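Local coordinates for protein glycerophosphoryl diester phosphodiesterase (Parabacteroides distasonis, PDB 3MZ2) that probably hydrolyses glycerophosphodiesters, a reaction of TIM-barrel phosphodiesterases, at residues I76-D81 against P120-A125. Residues are numbered along the deposited sequence; the frame is centred on the assembly and turned at random. Where two conformers were deposited one is given.
With SO4 (sulfate ion), chain C.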
# COMPACT_ATOMS: atom_id res chain seq x y z
N ILE A 76 7.64 15.30 4.13
CA ILE A 76 6.31 14.72 4.05
C ILE A 76 5.27 15.77 3.64
O ILE A 76 5.05 16.78 4.35
CB ILE A 76 5.87 14.05 5.38
CG1 ILE A 76 6.90 13.04 5.87
CG2 ILE A 76 4.48 13.38 5.22
CD1 ILE A 76 6.68 12.69 7.30
N VAL A 77 4.63 15.52 2.49
CA VAL A 77 3.55 16.35 1.98
C VAL A 77 2.25 15.54 1.91
O VAL A 77 2.27 14.34 2.07
CB VAL A 77 3.91 16.94 0.58
CG1 VAL A 77 5.12 17.83 0.65
CG2 VAL A 77 4.15 15.83 -0.46
N LEU A 78 1.11 16.22 1.71
CA LEU A 78 -0.18 15.54 1.59
C LEU A 78 -0.53 15.51 0.11
O LEU A 78 -0.70 16.57 -0.48
CB LEU A 78 -1.27 16.33 2.32
CG LEU A 78 -0.97 16.60 3.79
CD1 LEU A 78 -2.14 17.25 4.49
CD2 LEU A 78 -0.52 15.37 4.52
N PHE A 79 -0.66 14.32 -0.45
CA PHE A 79 -0.95 14.14 -1.85
C PHE A 79 -1.25 12.65 -2.07
O PHE A 79 -0.41 11.80 -1.76
CB PHE A 79 0.25 14.56 -2.73
CG PHE A 79 -0.12 14.80 -4.15
CD1 PHE A 79 -0.62 16.04 -4.54
CD2 PHE A 79 -0.02 13.79 -5.09
CE1 PHE A 79 -1.00 16.26 -5.83
CE2 PHE A 79 -0.42 14.01 -6.38
CZ PHE A 79 -0.89 15.25 -6.75
N HIS A 80 -2.41 12.32 -2.63
CA HIS A 80 -2.82 10.92 -2.70
C HIS A 80 -2.09 10.06 -3.74
O HIS A 80 -1.56 9.01 -3.42
CB HIS A 80 -4.33 10.80 -2.92
CG HIS A 80 -4.79 9.37 -3.03
ND1 HIS A 80 -4.80 8.70 -4.24
CD2 HIS A 80 -5.14 8.46 -2.09
CE1 HIS A 80 -5.20 7.45 -4.03
NE2 HIS A 80 -5.43 7.29 -2.75
N ASP A 81 -2.11 10.52 -4.98
CA ASP A 81 -1.69 9.69 -6.13
C ASP A 81 -0.19 9.56 -6.29
O ASP A 81 0.58 10.41 -5.82
CB ASP A 81 -2.23 10.24 -7.45
CG ASP A 81 -3.74 10.21 -7.55
OD1 ASP A 81 -4.43 9.54 -6.74
OD2 ASP A 81 -4.25 10.90 -8.46
N PRO A 120 0.33 20.99 0.52
CA PRO A 120 0.77 21.34 1.88
C PRO A 120 1.68 20.29 2.48
O PRO A 120 1.65 19.13 2.08
CB PRO A 120 -0.53 21.33 2.67
CG PRO A 120 -1.34 20.27 2.03
CD PRO A 120 -1.00 20.35 0.54
N THR A 121 2.50 20.69 3.46
CA THR A 121 3.23 19.69 4.24
C THR A 121 2.33 19.09 5.31
O THR A 121 1.37 19.73 5.77
CB THR A 121 4.47 20.26 4.95
OG1 THR A 121 4.05 21.23 5.89
CG2 THR A 121 5.50 20.82 3.96
N LEU A 122 2.64 17.88 5.73
CA LEU A 122 2.03 17.28 6.89
C LEU A 122 2.22 18.13 8.13
O LEU A 122 1.29 18.32 8.92
CB LEU A 122 2.51 15.82 7.12
CG LEU A 122 2.00 15.20 8.42
CD1 LEU A 122 0.45 15.09 8.45
CD2 LEU A 122 2.68 13.84 8.69
N GLU A 123 3.42 18.69 8.30
CA GLU A 123 3.69 19.56 9.43
C GLU A 123 2.73 20.75 9.50
O GLU A 123 2.20 21.08 10.56
CB GLU A 123 5.12 20.08 9.35
CG GLU A 123 5.53 20.90 10.57
CD GLU A 123 5.53 20.09 11.86
OE1 GLU A 123 5.58 18.84 11.80
OE2 GLU A 123 5.48 20.72 12.95
N GLU A 124 2.52 21.42 8.37
CA GLU A 124 1.57 22.55 8.33
C GLU A 124 0.18 22.11 8.75
O GLU A 124 -0.51 22.84 9.49
CB GLU A 124 1.49 23.19 6.94
CG GLU A 124 0.38 24.23 6.78
CD GLU A 124 0.28 24.74 5.36
OE1 GLU A 124 0.82 24.07 4.46
OE2 GLU A 124 -0.34 25.80 5.16
N ALA A 125 -0.24 20.91 8.31
CA ALA A 125 -1.55 20.42 8.63
C ALA A 125 -1.69 20.09 10.12
O ALA A 125 -2.71 20.41 10.75
CB ALA A 125 -1.88 19.18 7.76
S SO4 C . -8.29 5.92 -0.72
O1 SO4 C . -7.82 7.28 -0.46
O2 SO4 C . -9.02 5.46 0.46
O3 SO4 C . -9.18 5.85 -1.89
O4 SO4 C . -7.10 5.10 -1.08
O HOH W 1 5.81 17.71 6.88
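Leu78 and Leu122 meet with their side chains roughly perpendicular, Leu78 CD2 lying 4.0 Å from Leu122 CB. The other branch of Leu78, CD1, meets the Ala125 methyl, and Leu78 CB rests against Pro120 CG. Ile76 runs alongside Leu122 in the same direction. Ile76 CG2, anti to the backbone N because CG1 lies beside that N (chi1 -54°), comes within 3.7 Å of Leu122 CB. Two backbone hydrogen bonds flank the single bridge of Val77 with Thr121: Leu78 N to Pro120 O, 3.0 Å, and Leu122 N to Ile76 O, 3.0 Å. A water also donates to Ile76 O and accepts from Glu123 N. Thr121 is the N-cap; its OG1 accepts from Glu124 N at 2.9 Å. Farther along 76-81, His80 ND1 donates to Asp81 OD1 (2.7 Å), in the ring plane. His80 NE2 donates to O4 of a sulfate ion at 3.2 Å; the ion, probably from the crystallisation liquor, is also hydrogen-bonded by His37 and Arg38. With alanine in place of His80, Asp81 OD1 would probably lose this donor and the sulfate one of its bonds. Strand 76-78, paired antiparallel with barrel strand 63-70, lies against the N-terminal end of helix 122-129 in the TIM-barrel fold, with helices 50-59 and 144-153 packing on the apolar side chains.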